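PDB 3BQW: putative capsid protein of prophage from Escherichia coli CFT073, which probably forms the head shell of a prophage, as a member of the phage major capsid protein E family. Local coordinates for residues F62-R73 / E157-I165. Residues are numbered along the deposited sequence; the frame is centred on the assembly and turned at random.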
loop_
_atom_site.group_PDB
_atom_site.type_symbol
_atom_site.label_atom_id
_atom_site.label_comp_id
_atom_site.label_asym_id
_atom_site.label_seq_id
_atom_site.Cartn_x
_atom_site.Cartn_y
_atom_site.Cartn_z
ATOM N N PHE A 62 -8.008 -14.944 10.728
ATOM C CA PHE A 62 -7.923 -16.386 10.558
ATOM C C PHE A 62 -6.685 -16.678 9.735
ATOM O O PHE A 62 -6.594 -16.341 8.550
ATOM C CB PHE A 62 -9.177 -16.897 9.869
ATOM C CG PHE A 62 -9.344 -18.396 9.914
ATOM C CD1 PHE A 62 -9.936 -19.005 10.997
ATOM C CD2 PHE A 62 -8.969 -19.177 8.837
ATOM C CE1 PHE A 62 -10.122 -20.368 11.015
ATOM C CE2 PHE A 62 -9.146 -20.547 8.845
ATOM C CZ PHE A 62 -9.719 -21.138 9.924
ATOM N N CYS A 63 -5.726 -17.306 10.389
ATOM C CA CYS A 63 -4.425 -17.555 9.836
ATOM C C CYS A 63 -4.265 -19.041 9.556
ATOM O O CYS A 63 -4.529 -19.875 10.418
ATOM C CB CYS A 63 -3.355 -17.052 10.811
ATOM S SG CYS A 63 -3.387 -15.254 10.939
ATOM N N SER A 64 -3.847 -19.350 8.333
ATOM C CA SER A 64 -3.729 -20.712 7.858
ATOM C C SER A 64 -2.343 -20.957 7.272
ATOM O O SER A 64 -1.857 -20.146 6.503
ATOM C CB SER A 64 -4.778 -20.991 6.770
ATOM O OG SER A 64 -6.096 -20.904 7.263
ATOM N N PRO A 65 -1.747 -22.137 7.558
ATOM C CA PRO A 65 -0.502 -22.424 6.888
ATOM C C PRO A 65 -0.763 -22.792 5.406
ATOM O O PRO A 65 -1.920 -23.029 4.991
ATOM C CB PRO A 65 0.054 -23.622 7.679
ATOM C CG PRO A 65 -1.111 -24.291 8.260
ATOM C CD PRO A 65 -2.216 -23.258 8.388
ATOM N N MET A 66 0.315 -22.850 4.633
ATOM C CA MET A 66 0.240 -23.157 3.216
ATOM C C MET A 66 1.259 -24.246 2.926
ATOM O O MET A 66 2.282 -24.347 3.598
ATOM C CB MET A 66 0.525 -21.912 2.359
ATOM C CG MET A 66 -0.471 -20.745 2.559
ATOM S SD MET A 66 -0.148 -19.243 1.620
ATOM C CE MET A 66 -0.127 -19.882 -0.058
ATOM N N VAL A 67 0.951 -25.081 1.948
ATOM C CA VAL A 67 1.900 -26.054 1.406
ATOM C C VAL A 67 1.923 -25.742 -0.088
ATOM O O VAL A 67 0.952 -26.000 -0.799
ATOM C CB VAL A 67 1.460 -27.508 1.684
ATOM C CG1 VAL A 67 2.530 -28.522 1.199
ATOM C CG2 VAL A 67 1.183 -27.708 3.174
ATOM N N GLY A 68 3.004 -25.117 -0.541
ATOM C CA GLY A 68 3.073 -24.599 -1.895
ATOM C C GLY A 68 2.117 -23.428 -2.018
ATOM O O GLY A 68 2.133 -22.499 -1.193
ATOM N N SER A 69 1.271 -23.484 -3.042
ATOM C CA SER A 69 0.219 -22.506 -3.224
ATOM C C SER A 69 -1.094 -22.961 -2.566
ATOM O O SER A 69 -2.112 -22.296 -2.700
ATOM C CB SER A 69 -0.015 -22.270 -4.714
ATOM O OG SER A 69 -0.852 -23.295 -5.242
ATOM N N GLN A 70 -1.082 -24.077 -1.854
ATOM C CA GLN A 70 -2.301 -24.589 -1.253
ATOM C C GLN A 70 -2.474 -24.065 0.180
ATOM O O GLN A 70 -1.610 -24.279 1.030
ATOM C CB GLN A 70 -2.256 -26.113 -1.239
ATOM C CG GLN A 70 -3.612 -26.769 -1.000
ATOM C CD GLN A 70 -4.487 -26.827 -2.255
ATOM O OE1 GLN A 70 -4.101 -26.337 -3.331
ATOM N NE2 GLN A 70 -5.676 -27.431 -2.120
ATOM N N VAL A 71 -3.593 -23.384 0.443
ATOM C CA VAL A 71 -3.916 -22.968 1.805
ATOM C C VAL A 71 -4.520 -24.152 2.569
ATOM O O VAL A 71 -5.465 -24.755 2.103
ATOM C CB VAL A 71 -4.858 -21.743 1.822
ATOM C CG1 VAL A 71 -5.185 -21.341 3.257
ATOM C CG2 VAL A 71 -4.205 -20.596 1.053
ATOM N N GLN A 72 -3.949 -24.479 3.725
ATOM C CA GLN A 72 -4.454 -25.554 4.602
ATOM C C GLN A 72 -5.445 -24.969 5.604
ATOM O O GLN A 72 -5.112 -24.780 6.778
ATOM C CB GLN A 72 -3.316 -26.237 5.396
ATOM C CG GLN A 72 -2.074 -26.614 4.611
ATOM C CD GLN A 72 -2.355 -27.654 3.567
ATOM O OE1 GLN A 72 -2.414 -28.849 3.867
ATOM N NE2 GLN A 72 -2.533 -27.216 2.328
ATOM N N ARG A 73 -6.668 -24.717 5.147
ATOM C CA ARG A 73 -7.668 -24.023 5.958
ATOM C C ARG A 73 -8.135 -24.833 7.170
ATOM O O ARG A 73 -8.622 -24.268 8.143
ATOM C CB ARG A 73 -8.874 -23.609 5.104
ATOM C CG ARG A 73 -8.597 -22.532 4.034
ATOM C CD ARG A 73 -9.909 -21.796 3.640
ATOM N NE ARG A 73 -10.287 -20.851 4.694
ATOM C CZ ARG A 73 -9.855 -19.584 4.776
ATOM N NH1 ARG A 73 -9.045 -19.059 3.853
ATOM N NH2 ARG A 73 -10.250 -18.829 5.794
ATOM N N GLU A 157 7.560 -19.204 7.642
ATOM C CA GLU A 157 6.981 -19.919 6.523
ATOM C C GLU A 157 5.735 -19.188 5.999
ATOM O O GLU A 157 4.913 -18.679 6.772
ATOM C CB GLU A 157 6.650 -21.355 6.910
ATOM C CG GLU A 157 7.822 -22.319 6.697
ATOM C CD GLU A 157 7.399 -23.765 6.876
ATOM O OE1 GLU A 157 6.640 -24.033 7.841
ATOM O OE2 GLU A 157 7.809 -24.630 6.053
ATOM N N ARG A 158 5.644 -19.126 4.674
ATOM C CA ARG A 158 4.519 -18.524 3.960
ATOM C C ARG A 158 3.171 -19.007 4.488
ATOM O O ARG A 158 2.946 -20.197 4.598
ATOM C CB ARG A 158 4.663 -18.906 2.502
ATOM C CG ARG A 158 3.896 -18.122 1.517
ATOM C CD ARG A 158 4.589 -18.316 0.172
ATOM N NE ARG A 158 3.867 -17.675 -0.906
ATOM C CZ ARG A 158 3.119 -18.305 -1.808
ATOM N NH1 ARG A 158 2.966 -19.624 -1.781
ATOM N NH2 ARG A 158 2.501 -17.588 -2.743
ATOM N N TYR A 159 2.287 -18.075 4.836
ATOM C CA TYR A 159 0.933 -18.407 5.331
ATOM C C TYR A 159 -0.087 -17.355 4.885
ATOM O O TYR A 159 0.287 -16.295 4.408
ATOM C CB TYR A 159 0.940 -18.517 6.848
ATOM C CG TYR A 159 0.995 -17.189 7.577
ATOM C CD1 TYR A 159 -0.175 -16.612 8.091
ATOM C CD2 TYR A 159 2.219 -16.506 7.763
ATOM C CE1 TYR A 159 -0.151 -15.407 8.739
ATOM C CE2 TYR A 159 2.262 -15.266 8.451
ATOM C CZ TYR A 159 1.070 -14.722 8.914
ATOM O OH TYR A 159 1.055 -13.525 9.592
ATOM N N GLU A 160 -1.372 -17.662 5.058
ATOM C CA GLU A 160 -2.467 -16.779 4.642
ATOM C C GLU A 160 -3.116 -16.135 5.860
ATOM O O GLU A 160 -3.348 -16.789 6.861
ATOM C CB GLU A 160 -3.529 -17.538 3.834
ATOM C CG GLU A 160 -4.702 -16.655 3.393
ATOM C CD GLU A 160 -5.902 -17.434 2.940
ATOM O OE1 GLU A 160 -6.665 -17.934 3.811
ATOM O OE2 GLU A 160 -6.100 -17.526 1.710
ATOM N N ILE A 161 -3.365 -14.830 5.756
ATOM C CA ILE A 161 -4.250 -14.104 6.653
ATOM C C ILE A 161 -5.565 -13.921 5.919
ATOM O O ILE A 161 -5.586 -13.476 4.757
ATOM C CB ILE A 161 -3.729 -12.681 7.002
ATOM C CG1 ILE A 161 -2.458 -12.754 7.827
ATOM C CG2 ILE A 161 -4.784 -11.894 7.779
ATOM C CD1 ILE A 161 -1.709 -11.386 7.902
ATOM N N ASP A 162 -6.651 -14.236 6.604
ATOM C CA ASP A 162 -7.981 -14.063 6.064
ATOM C C ASP A 162 -8.819 -13.231 7.040
ATOM O O ASP A 162 -9.096 -13.651 8.168
ATOM C CB ASP A 162 -8.617 -15.426 5.812
ATOM C CG ASP A 162 -9.945 -15.342 5.107
ATOM O OD1 ASP A 162 -10.359 -14.232 4.688
ATOM O OD2 ASP A 162 -10.590 -16.411 4.959
ATOM N N TRP A 163 -9.181 -12.039 6.587
ATOM C CA TRP A 163 -10.034 -11.112 7.347
ATOM C C TRP A 163 -11.519 -11.464 7.211
ATOM O O TRP A 163 -12.355 -10.835 7.845
ATOM C CB TRP A 163 -9.806 -9.693 6.873
ATOM C CG TRP A 163 -8.344 -9.246 6.979
ATOM C CD1 TRP A 163 -7.465 -9.043 5.944
ATOM C CD2 TRP A 163 -7.610 -8.996 8.189
ATOM N NE1 TRP A 163 -6.234 -8.661 6.445
ATOM C CE2 TRP A 163 -6.295 -8.613 7.811
ATOM C CE3 TRP A 163 -7.935 -9.055 9.555
ATOM C CZ2 TRP A 163 -5.313 -8.286 8.742
ATOM C CZ3 TRP A 163 -6.958 -8.727 10.484
ATOM C CH2 TRP A 163 -5.655 -8.347 10.072
ATOM N N LYS A 164 -11.814 -12.470 6.382
ATOM C CA LYS A 164 -13.146 -13.062 6.207
ATOM C C LYS A 164 -14.125 -12.003 5.712
ATOM O O LYS A 164 -15.103 -11.680 6.385
ATOM C CB LYS A 164 -13.670 -13.738 7.500
ATOM C CG LYS A 164 -12.809 -14.893 8.085
ATOM C CD LYS A 164 -13.279 -16.306 7.735
ATOM C CE LYS A 164 -12.855 -17.363 8.796
ATOM N NZ LYS A 164 -12.746 -18.771 8.243
ATOM N N ILE A 165 -13.862 -11.450 4.536
ATOM C CA ILE A 165 -14.810 -10.507 3.960
ATOM C C ILE A 165 -16.050 -11.331 3.526
ATOM O O ILE A 165 -15.906 -12.438 3.010
ATOM C CB ILE A 165 -14.168 -9.666 2.816
ATOM C CG1 ILE A 165 -14.966 -8.366 2.619
ATOM C CG2 ILE A 165 -14.037 -10.469 1.519
ATOM C CD1 ILE A 165 -14.464 -7.476 1.488
HETATM O O HOH W 1 -6.573 -18.398 6.414
HETATM O O HOH W 2 2.720 -22.202 6.290
HETATM O O HOH W 3 4.089 -22.324 3.077
HETATM O O HOH W 4 -7.863 -19.219 0.744
#
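Glu-160 OE1 is gripped twice: Arg-73 NH1 meets it in a salt bridge of 2.6 Å, and a water that also donates to Phe-62 O and accepts from Ser-64 OG donates to it. With CG anti to the backbone N (chi1 179°), the extended Glu-160 chain passes Val-71, whose two methyls lie against the carboxylate. Arg-73 NH2 reaches Asp-162 OD2 at 2.6 Å in a second salt bridge, weak as a hydrogen bond because it is bent; here the guanidinium stands almost perpendicular to the carboxylate, the planes 87° apart. The other oxygen, Asp-162 OD1, takes the backbone N of Lys-164 from above the carboxylate plane, an Asx turn at the end of strand 159-162. Beyond it the bent Lys-164 chain sets NZ over the centre of the Phe-62 ring, 3.8 Å from the centroid, a cation-pi contact.

The backbones pair antiparallel through two hydrogen-bonded pairs, Phe-62 with Asp-162 and Ser-64 with Glu-160; the straightest bond runs from Glu-160 N to Ser-64 O (2.9 Å). On the other face Cys-63 SG sits at the edge of the Tyr-159 ring, 3.9 Å from CE1, beside Ile-161, and Ile-82 touches all three residues. Toward the turn at 67-70, Met-66 CE lies over one face of the Arg-158 guanidinium, whose NE is bridged to Glu-152.

These are the two central strands of a four-stranded antiparallel sheet, between 70-79 and 148-151. The Cys-63, Tyr-159 and Ile-161 face is largely apolar, while the opposite face carries the salt-bridge network. There Arg-73 probably stabilises both acids as carboxylates, and the like-charge approach of Lys-164 NZ to Arg-73 NH2 (3.5 Å) is probably tempered by Asp-162.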